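Local coordinates for glycosylation Associate Protein 2 (Streptococcus agalactiae serotype V, PDB 6OYC), which probably takes part, within the Gap123 complex, in the glycosylation and accessory Sec export of a streptococcal surface glycoprotein, at residues B[266-271]-B[283-288]; B[308-313]-B[323-328]; B[138-143]-B[172-177]. One frame throughout, in Å; residues are numbered along the deposited sequence.

Overall arrangement
Contacts 1 and 2 lie at the heart of the chain, their centres about 8 Å apart. Each lays a loop over a strand, with no direct hydrogen bond between its two segments; apolar side chains, rings and sulfur atoms do the work. Their strands, 283-289 and 323-327, are paired neighbours in one mixed sheet, and Phe310 of contact 2 packs on Met285 and Tyr287 of contact 1 as well. Contact 3, its centre about 29 Å from that of contact 1, joins two antiparallel strands in a separate sheet. Contact 2 is buried and contact 1 partly so; contact 3, farther out, includes exposed residues, and backbone and amide hydrogen bonds dominate there, with apolar packing on one face.

Contact 1: residues B[266-271]-B[283-288]; sequences LGTFLL and EFMTYF
Met285 meets the loop 266-271 first, as strand 283-288 runs beneath it. Its chain bends at the second torsion (chi2 78°), which lays the CG-SD-CE arm across Thr268 and Phe269 at about a right angle to both. Met285 CG sits 3.6 Å from Thr268 CG2, and the same carbon comes within 3.7 Å of Phe269 CE2. The sulfur follows: Met285 SD lies 5.0 Å from the centroid of the Phe269 ring, an oblique Met-aromatic contact. Beneath the strand, Thr286 turns its side chain from the loop and bonds His276 of the edge strand 274-277.

Tyr287 brings the next contact. Leu270 CD1 stands over one face of its ring, offset toward the rim and 4.2 Å from Tyr287 CG. The carbonyl of Leu271 approaches the ring edge instead, with Leu271 O 3.2 Å from Tyr287 CE1. A water bridges the two residues, donating to Leu271 O at 2.8 Å and hydrogen-bonded to Tyr287 OH at 2.7 Å.

Thus the loop between strands 251-262 and 274-277 rests on the mixed sheet of an alpha/beta-hydrolase-like domain mainly through dispersion and sulfur-ring contacts, with polar linkage across the segments running through that bridging water.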
loop_
_atom_site.group_PDB
_atom_site.type_symbol
_atom_site.label_atom_id
_atom_site.label_comp_id
_atom_site.label_asym_id
_atom_site.label_seq_id
_atom_site.Cartn_x
_atom_site.Cartn_y
_atom_site.Cartn_z
ATOM N N LEU B 266 -9.021 -9.984 -0.528
ATOM C CA LEU B 266 -9.566 -9.253 0.607
ATOM C C LEU B 266 -8.795 -7.981 0.943
ATOM O O LEU B 266 -9.177 -7.277 1.889
ATOM C CB LEU B 266 -9.604 -10.166 1.836
ATOM C CG LEU B 266 -10.764 -11.150 1.988
ATOM C CD1 LEU B 266 -11.252 -11.715 0.677
ATOM C CD2 LEU B 266 -10.411 -12.253 3.001
ATOM N N GLY B 267 -7.720 -7.673 0.218
ATOM C CA GLY B 267 -7.014 -6.418 0.396
ATOM C C GLY B 267 -5.521 -6.483 0.110
ATOM O O GLY B 267 -4.846 -7.467 0.436
ATOM N N THR B 268 -4.991 -5.419 -0.483
ATOM C CA THR B 268 -3.558 -5.307 -0.700
ATOM C C THR B 268 -2.882 -4.810 0.571
ATOM O O THR B 268 -3.234 -3.745 1.099
ATOM C CB THR B 268 -3.268 -4.355 -1.864
ATOM O OG1 THR B 268 -3.894 -4.853 -3.060
ATOM C CG2 THR B 268 -1.762 -4.236 -2.087
ATOM N N PHE B 269 -1.896 -5.577 1.046
ATOM C CA PHE B 269 -1.183 -5.316 2.300
ATOM C C PHE B 269 -2.141 -5.460 3.473
ATOM O O PHE B 269 -2.105 -6.471 4.178
ATOM C CB PHE B 269 -0.509 -3.932 2.319
ATOM C CG PHE B 269 0.620 -3.784 1.334
ATOM C CD1 PHE B 269 1.613 -4.767 1.224
ATOM C CD2 PHE B 269 0.709 -2.653 0.524
ATOM C CE1 PHE B 269 2.675 -4.619 0.321
ATOM C CE2 PHE B 269 1.767 -2.505 -0.404
ATOM C CZ PHE B 269 2.745 -3.488 -0.498
ATOM N N LEU B 270 -3.011 -4.475 3.682
ATOM C CA LEU B 270 -4.021 -4.541 4.728
ATOM C C LEU B 270 -5.344 -5.032 4.155
ATOM O O LEU B 270 -5.570 -4.994 2.944
ATOM C CB LEU B 270 -4.213 -3.172 5.384
ATOM C CG LEU B 270 -2.935 -2.608 6.016
ATOM C CD1 LEU B 270 -3.093 -1.110 6.301
ATOM C CD2 LEU B 270 -2.597 -3.376 7.298
ATOM N N LEU B 271 -6.209 -5.502 5.052
ATOM C CA LEU B 271 -7.594 -5.786 4.716
ATOM C C LEU B 271 -8.266 -4.522 4.177
ATOM O O LEU B 271 -8.296 -3.483 4.850
ATOM C CB LEU B 271 -8.313 -6.303 5.962
ATOM C CG LEU B 271 -9.653 -7.022 5.808
ATOM C CD1 LEU B 271 -9.524 -8.344 5.053
ATOM C CD2 LEU B 271 -10.285 -7.241 7.167
ATOM N N GLU B 283 3.546 0.746 -9.395
ATOM C CA GLU B 283 2.422 0.658 -8.483
ATOM C C GLU B 283 2.465 1.763 -7.436
ATOM O O GLU B 283 3.530 2.286 -7.094
ATOM C CB GLU B 283 2.384 -0.686 -7.743
ATOM C CG GLU B 283 2.577 -1.917 -8.626
ATOM C CD GLU B 283 2.969 -3.159 -7.822
ATOM O OE1 GLU B 283 2.125 -4.057 -7.611
ATOM O OE2 GLU B 283 4.131 -3.227 -7.387
ATOM N N PHE B 284 1.274 2.094 -6.931
ATOM C CA PHE B 284 1.102 2.635 -5.595
ATOM C C PHE B 284 -0.094 1.937 -4.975
ATOM O O PHE B 284 -0.929 1.349 -5.672
ATOM C CB PHE B 284 0.914 4.181 -5.577
ATOM C CG PHE B 284 -0.339 4.682 -6.284
ATOM C CD1 PHE B 284 -0.342 4.912 -7.660
ATOM C CD2 PHE B 284 -1.499 4.977 -5.562
ATOM C CE1 PHE B 284 -1.486 5.396 -8.300
ATOM C CE2 PHE B 284 -2.647 5.468 -6.196
ATOM C CZ PHE B 284 -2.643 5.672 -7.560
ATOM N N MET B 285 -0.173 1.993 -3.655
ATOM C CA MET B 285 -1.291 1.393 -2.949
ATOM C C MET B 285 -1.971 2.437 -2.075
ATOM O O MET B 285 -1.351 3.414 -1.641
ATOM C CB MET B 285 -0.843 0.201 -2.096
ATOM C CG MET B 285 -0.518 -1.010 -2.938
ATOM S SD MET B 285 1.083 -0.848 -3.709
ATOM C CE MET B 285 1.265 -2.521 -4.363
ATOM N N THR B 286 -3.251 2.220 -1.805
ATOM C CA THR B 286 -3.999 3.126 -0.953
ATOM C C THR B 286 -4.789 2.320 0.058
ATOM O O THR B 286 -5.255 1.217 -0.228
ATOM C CB THR B 286 -4.952 4.033 -1.779
ATOM O OG1 THR B 286 -5.873 3.220 -2.508
ATOM C CG2 THR B 286 -4.169 4.896 -2.764
ATOM N N TYR B 287 -4.926 2.877 1.253
ATOM C CA TYR B 287 -5.819 2.332 2.260
ATOM C C TYR B 287 -6.754 3.438 2.719
ATOM O O TYR B 287 -6.316 4.568 2.949
ATOM C CB TYR B 287 -5.049 1.768 3.455
ATOM C CG TYR B 287 -6.001 1.258 4.508
ATOM C CD1 TYR B 287 -6.666 0.061 4.325
ATOM C CD2 TYR B 287 -6.280 2.006 5.648
ATOM C CE1 TYR B 287 -7.547 -0.404 5.247
ATOM C CE2 TYR B 287 -7.171 1.554 6.590
ATOM C CZ TYR B 287 -7.803 0.346 6.381
ATOM O OH TYR B 287 -8.690 -0.128 7.305
ATOM N N PHE B 288 -8.037 3.119 2.870
ATOM C CA PHE B 288 -9.022 4.148 3.195
ATOM C C PHE B 288 -9.980 3.661 4.274
ATOM O O PHE B 288 -10.561 2.580 4.144
ATOM C CB PHE B 288 -9.790 4.566 1.937
ATOM C CG PHE B 288 -11.027 5.392 2.206
ATOM C CD1 PHE B 288 -10.925 6.710 2.646
ATOM C CD2 PHE B 288 -12.288 4.859 1.975
ATOM C CE1 PHE B 288 -12.077 7.479 2.871
ATOM C CE2 PHE B 288 -13.438 5.620 2.188
ATOM C CZ PHE B 288 -13.331 6.934 2.638
HETATM O O HOH W 1 -8.073 -2.776 7.520
#

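Contact 2: residues B[308-313]-B[323-328]; sequences EGFEGF and FMLICD
Cys327 and Phe310 make the sulfur-aromatic contact of this pair: Cys327 SG lies over one face of the Phe310 ring, 4.1 Å from its centroid and 27° off the normal. With chi1 at 66°, the sulfur stands between the backbone N and the carbonyl carbon of its own residue, which turns it up to the ring. Beside it, Cys327 CB comes to 3.3 Å from Gly309 O, a van der Waals contact with the loop backbone.

Among the apolar contacts, Leu325 is the hub. Its CB packs 3.6 Å from Phe310 CD1, while Leu325 CD1 reaches both Phe310 CB, at 3.7 Å, and the edge of the Phe313 ring. The other branch, Leu325 CD2, lies near the carbonyl oxygens of Glu311 and Gly312. The loop thereby lies over strand 323-327 of a mixed sheet whose parallel strands, with helices packed against them, suit the alpha/beta-hydrolase clan of this family. Gly312 is the N-cap of helix 313-318, so Phe313 opens that helix just above the strand.

Ring against ring, Phe313 CE1 approaches the edge of Phe323 at 4.2 Å from Phe323 CZ; the Phe323 atom lies obliquely to the Phe313 ring.

Several polar groups have partners outside the pair. Glu311 OE1 accepts from Gly303 N, and the Glu311 side chain lies near, without touching, a possible Ser-His-Asp triad; Ser302 OG links Glu311 N with Ile326 O. Phe310 N bonds Gln130 OE1, and the Phe310 side chain also touches Met285, on the sulfur's side of the ring, and Tyr287, across it.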
loop_
_atom_site.group_PDB
_atom_site.type_symbol
_atom_site.label_atom_id
_atom_site.label_comp_id
_atom_site.label_asym_id
_atom_site.label_seq_id
_atom_site.Cartn_x
_atom_site.Cartn_y
_atom_site.Cartn_z
ATOM N N GLU B 308 7.888 -3.275 2.270
ATOM C CA GLU B 308 6.719 -2.671 1.649
ATOM C C GLU B 308 5.560 -2.541 2.642
ATOM O O GLU B 308 5.562 -3.140 3.721
ATOM C CB GLU B 308 6.313 -3.487 0.420
ATOM C CG GLU B 308 7.466 -3.635 -0.555
ATOM C CD GLU B 308 7.029 -4.131 -1.921
ATOM O OE1 GLU B 308 5.826 -4.483 -2.107
ATOM O OE2 GLU B 308 7.906 -4.171 -2.816
ATOM N N GLY B 309 4.572 -1.730 2.270
ATOM C CA GLY B 309 3.361 -1.558 3.050
ATOM C C GLY B 309 3.135 -0.106 3.439
ATOM O O GLY B 309 3.919 0.786 3.116
ATOM N N PHE B 310 2.021 0.119 4.140
ATOM C CA PHE B 310 1.637 1.469 4.561
ATOM C C PHE B 310 2.307 1.868 5.868
ATOM O O PHE B 310 2.353 1.089 6.827
ATOM C CB PHE B 310 0.129 1.574 4.749
ATOM C CG PHE B 310 -0.656 1.282 3.518
ATOM C CD1 PHE B 310 -0.781 2.241 2.519
ATOM C CD2 PHE B 310 -1.276 0.052 3.359
ATOM C CE1 PHE B 310 -1.498 1.976 1.369
ATOM C CE2 PHE B 310 -2.004 -0.227 2.219
ATOM C CZ PHE B 310 -2.127 0.742 1.213
ATOM N N GLU B 311 2.807 3.098 5.903
ATOM C CA GLU B 311 3.239 3.748 7.130
ATOM C C GLU B 311 2.087 4.504 7.779
ATOM O O GLU B 311 1.214 5.050 7.096
ATOM C CB GLU B 311 4.347 4.750 6.846
ATOM C CG GLU B 311 5.721 4.267 7.116
ATOM C CD GLU B 311 6.735 5.378 6.952
ATOM O OE1 GLU B 311 6.326 6.556 6.741
ATOM O OE2 GLU B 311 7.939 5.064 7.029
ATOM N N GLY B 312 2.110 4.561 9.112
ATOM C CA GLY B 312 1.259 5.491 9.832
ATOM C C GLY B 312 -0.175 5.069 10.027
ATOM O O GLY B 312 -1.031 5.933 10.228
ATOM N N PHE B 313 -0.468 3.768 9.981
ATOM C CA PHE B 313 -1.824 3.294 10.244
ATOM C C PHE B 313 -2.299 3.705 11.635
ATOM O O PHE B 313 -3.362 4.312 11.796
ATOM C CB PHE B 313 -1.876 1.777 10.101
ATOM C CG PHE B 313 -3.244 1.182 10.346
ATOM C CD1 PHE B 313 -4.229 1.246 9.370
ATOM C CD2 PHE B 313 -3.536 0.556 11.547
ATOM C CE1 PHE B 313 -5.475 0.688 9.577
ATOM C CE2 PHE B 313 -4.789 -0.001 11.777
ATOM C CZ PHE B 313 -5.762 0.065 10.786
ATOM N N PHE B 323 -9.553 8.741 7.048
ATOM C CA PHE B 323 -8.155 8.832 6.648
ATOM C C PHE B 323 -7.809 7.895 5.497
ATOM O O PHE B 323 -8.443 6.858 5.270
ATOM C CB PHE B 323 -7.211 8.584 7.835
ATOM C CG PHE B 323 -7.168 7.159 8.337
ATOM C CD1 PHE B 323 -8.072 6.719 9.287
ATOM C CD2 PHE B 323 -6.167 6.281 7.902
ATOM C CE1 PHE B 323 -8.016 5.428 9.787
ATOM C CE2 PHE B 323 -6.091 4.976 8.398
ATOM C CZ PHE B 323 -7.019 4.544 9.338
ATOM N N MET B 324 -6.776 8.296 4.773
ATOM C CA MET B 324 -6.259 7.565 3.636
ATOM C C MET B 324 -4.755 7.439 3.809
ATOM O O MET B 324 -4.097 8.385 4.259
ATOM C CB MET B 324 -6.600 8.286 2.336
ATOM C CG MET B 324 -6.432 7.472 1.081
ATOM S SD MET B 324 -7.015 8.442 -0.328
ATOM C CE MET B 324 -6.367 7.505 -1.717
ATOM N N LEU B 325 -4.223 6.257 3.498
ATOM C CA LEU B 325 -2.784 6.032 3.448
ATOM C C LEU B 325 -2.359 5.744 2.014
ATOM O O LEU B 325 -3.095 5.110 1.253
ATOM C CB LEU B 325 -2.370 4.876 4.350
ATOM C CG LEU B 325 -3.040 4.808 5.720
ATOM C CD1 LEU B 325 -2.577 3.541 6.436
ATOM C CD2 LEU B 325 -2.721 6.069 6.541
ATOM N N ILE B 326 -1.176 6.223 1.647
ATOM C CA ILE B 326 -0.605 6.049 0.314
ATOM C C ILE B 326 0.856 5.651 0.492
ATOM O O ILE B 326 1.598 6.323 1.218
ATOM C CB ILE B 326 -0.726 7.334 -0.533
ATOM C CG1 ILE B 326 -2.080 8.025 -0.278
ATOM C CG2 ILE B 326 -0.519 7.038 -2.018
ATOM C CD1 ILE B 326 -2.458 9.078 -1.289
ATOM N N CYS B 327 1.266 4.568 -0.161
ATOM C CA CYS B 327 2.657 4.134 -0.137
ATOM C C CYS B 327 3.116 3.814 -1.556
ATOM O O CYS B 327 2.307 3.530 -2.445
ATOM C CB CYS B 327 2.863 2.912 0.763
ATOM S SG CYS B 327 2.032 1.433 0.144
ATOM N N ASP B 328 4.428 3.873 -1.750
ATOM C CA ASP B 328 5.051 3.745 -3.070
ATOM C C ASP B 328 6.106 2.650 -2.977
ATOM O O ASP B 328 7.176 2.871 -2.372
ATOM C CB ASP B 328 5.653 5.079 -3.503
ATOM C CG ASP B 328 6.442 4.989 -4.785
ATOM O OD1 ASP B 328 6.476 3.902 -5.403
ATOM O OD2 ASP B 328 7.037 6.024 -5.183
#

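Contact 3: residues B[138-143]-B[172-177]; sequences SQIQIR and LNFAYN
Gln141 and Asn173 face each other as the antiparallel hydrogen-bonded pair of strand 140-142 and the strand through 172-174. Gln141 N donates to Asn173 O at 2.8 Å in an almost straight bond (176° at the hydrogen), and Asn173 N returns a bond to Gln141 O at 3.0 Å. Their side chains repeat the pairing above the backbone: Asn173 ND2 gives a hydrogen to Gln141 OE1 at 3.0 Å, in the plane of that carbonyl and on a lone pair, although the two amide planes stand 69° apart. That bond is the well-directed one; a second, from the same nitrogen to Phe174 O, comes from above the carbonyl plane and helps to hold the amide's rotation.

One step farther along, Ala175 N donates to Gln139 O at 3.1 Å. Beyond it, Tyr176 N makes a weak bond to Gln139 OE1, whose amide lies at the edge of the tyrosine ring and is turned 76° against it.

Apolar contacts gather on the face of Ile140, Ile142, Leu172 and Phe174, where Ile140-Phe174 and Ile142-Leu172 are the non-hydrogen-bonded pairs. Ile140 CG1 sits over the Phe174 ring in a CH-pi contact, 4.1 Å from its centroid. Ile140 CG2, anti to the backbone N, packs 3.6 Å from Leu172 CD1.

Strand 140-142 is an outer strand of its antiparallel sheet, while 168-180 pairs on its other side with strand 238-247. The apolar face meets strands 157-165 and 251-262 of a second antiparallel sheet through Leu158, Leu160, Leu254 and Leu257, packing sheet against sheet.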
loop_
_atom_site.group_PDB
_atom_site.type_symbol
_atom_site.label_atom_id
_atom_site.label_comp_id
_atom_site.label_asym_id
_atom_site.label_seq_id
_atom_site.Cartn_x
_atom_site.Cartn_y
_atom_site.Cartn_z
ATOM N N SER B 138 19.913 -7.253 -8.932
ATOM C CA SER B 138 21.265 -7.682 -8.597
ATOM C C SER B 138 21.300 -9.152 -8.205
ATOM O O SER B 138 22.317 -9.817 -8.420
ATOM C CB SER B 138 21.833 -6.827 -7.468
ATOM O OG SER B 138 21.013 -6.933 -6.328
ATOM N N GLN B 139 20.211 -9.659 -7.609
ATOM C CA GLN B 139 20.034 -11.083 -7.324
ATOM C C GLN B 139 20.059 -11.967 -8.562
ATOM O O GLN B 139 20.112 -13.199 -8.428
ATOM C CB GLN B 139 18.668 -11.343 -6.703
ATOM C CG GLN B 139 18.511 -11.033 -5.310
ATOM C CD GLN B 139 17.579 -12.017 -4.701
ATOM O OE1 GLN B 139 17.339 -13.132 -5.255
ATOM N NE2 GLN B 139 17.051 -11.652 -3.546
ATOM N N ILE B 140 19.872 -11.391 -9.741
ATOM C CA ILE B 140 19.657 -12.187 -10.940
ATOM C C ILE B 140 20.984 -12.780 -11.403
ATOM O O ILE B 140 22.025 -12.104 -11.405
ATOM C CB ILE B 140 18.987 -11.333 -12.031
ATOM C CG1 ILE B 140 17.579 -10.949 -11.586
ATOM C CG2 ILE B 140 18.948 -12.076 -13.370
ATOM C CD1 ILE B 140 16.784 -10.173 -12.626
ATOM N N GLN B 141 20.961 -14.063 -11.748
ATOM C CA GLN B 141 22.107 -14.744 -12.347
ATOM C C GLN B 141 21.704 -15.138 -13.768
ATOM O O GLN B 141 20.923 -16.075 -13.964
ATOM C CB GLN B 141 22.526 -15.950 -11.512
ATOM C CG GLN B 141 23.077 -15.578 -10.144
ATOM C CD GLN B 141 23.183 -16.759 -9.190
ATOM O OE1 GLN B 141 22.236 -17.540 -9.018
ATOM N NE2 GLN B 141 24.335 -16.893 -8.564
ATOM N N ILE B 142 22.206 -14.395 -14.758
ATOM C CA ILE B 142 21.926 -14.706 -16.154
ATOM C C ILE B 142 22.710 -15.948 -16.548
ATOM O O ILE B 142 23.788 -16.219 -16.008
ATOM C CB ILE B 142 22.285 -13.502 -17.051
ATOM C CG1 ILE B 142 21.495 -12.272 -16.618
ATOM C CG2 ILE B 142 21.973 -13.771 -18.544
ATOM C CD1 ILE B 142 22.271 -10.994 -16.855
ATOM N N ARG B 143 22.156 -16.739 -17.461
ATOM C CA ARG B 143 22.917 -17.890 -17.926
ATOM C C ARG B 143 24.221 -17.403 -18.549
ATOM O O ARG B 143 24.241 -16.411 -19.287
ATOM C CB ARG B 143 22.102 -18.729 -18.906
ATOM C CG ARG B 143 22.003 -18.219 -20.314
ATOM C CD ARG B 143 21.471 -19.341 -21.158
ATOM N NE ARG B 143 20.536 -18.866 -22.159
ATOM C CZ ARG B 143 20.899 -18.468 -23.370
ATOM N NH1 ARG B 143 22.180 -18.489 -23.708
ATOM N NH2 ARG B 143 19.983 -18.062 -24.237
ATOM N N LEU B 172 17.666 -16.945 -17.133
ATOM C CA LEU B 172 18.215 -16.458 -15.872
ATOM C C LEU B 172 17.463 -17.078 -14.701
ATOM O O LEU B 172 16.316 -17.505 -14.829
ATOM C CB LEU B 172 18.141 -14.928 -15.787
ATOM C CG LEU B 172 16.737 -14.305 -15.812
ATOM C CD1 LEU B 172 16.185 -14.129 -14.398
ATOM C CD2 LEU B 172 16.785 -12.963 -16.535
ATOM N N ASN B 173 18.102 -17.073 -13.541
ATOM C CA ASN B 173 17.419 -17.439 -12.314
ATOM C C ASN B 173 17.662 -16.369 -11.263
ATOM O O ASN B 173 18.542 -15.512 -11.402
ATOM C CB ASN B 173 17.876 -18.797 -11.791
ATOM C CG ASN B 173 19.348 -18.806 -11.406
ATOM O OD1 ASN B 173 20.220 -19.054 -12.247
ATOM N ND2 ASN B 173 19.632 -18.496 -10.143
ATOM N N PHE B 174 16.837 -16.408 -10.215
ATOM C CA PHE B 174 17.100 -15.645 -9.008
ATOM C C PHE B 174 17.922 -16.524 -8.078
ATOM O O PHE B 174 17.612 -17.710 -7.909
ATOM C CB PHE B 174 15.796 -15.195 -8.339
ATOM C CG PHE B 174 15.144 -14.044 -9.046
ATOM C CD1 PHE B 174 14.372 -14.257 -10.186
ATOM C CD2 PHE B 174 15.340 -12.745 -8.606
ATOM C CE1 PHE B 174 13.787 -13.181 -10.869
ATOM C CE2 PHE B 174 14.751 -11.667 -9.269
ATOM C CZ PHE B 174 13.975 -11.886 -10.410
ATOM N N ALA B 175 18.985 -15.945 -7.504
ATOM C CA ALA B 175 19.888 -16.715 -6.649
ATOM C C ALA B 175 19.245 -17.127 -5.325
ATOM O O ALA B 175 19.567 -18.202 -4.792
ATOM C CB ALA B 175 21.158 -15.911 -6.370
ATOM N N TYR B 176 18.351 -16.308 -4.777
ATOM C CA TYR B 176 17.837 -16.561 -3.435
ATOM C C TYR B 176 16.424 -17.125 -3.456
ATOM O O TYR B 176 15.706 -17.051 -4.455
ATOM C CB TYR B 176 17.876 -15.285 -2.591
ATOM C CG TYR B 176 19.290 -14.917 -2.257
ATOM C CD1 TYR B 176 19.949 -15.525 -1.198
ATOM C CD2 TYR B 176 19.991 -13.994 -3.033
ATOM C CE1 TYR B 176 21.258 -15.202 -0.899
ATOM C CE2 TYR B 176 21.299 -13.669 -2.739
ATOM C CZ TYR B 176 21.934 -14.278 -1.677
ATOM O OH TYR B 176 23.252 -13.957 -1.391
ATOM N N ASN B 177 16.025 -17.686 -2.324
ATOM C CA ASN B 177 14.704 -18.277 -2.200
ATOM C C ASN B 177 13.757 -17.328 -1.486
ATOM O O ASN B 177 14.167 -16.499 -0.667
ATOM C CB ASN B 177 14.781 -19.611 -1.462
ATOM C CG ASN B 177 15.676 -20.609 -2.190
ATOM O OD1 ASN B 177 16.722 -21.019 -1.679
ATOM N ND2 ASN B 177 15.282 -20.973 -3.409
#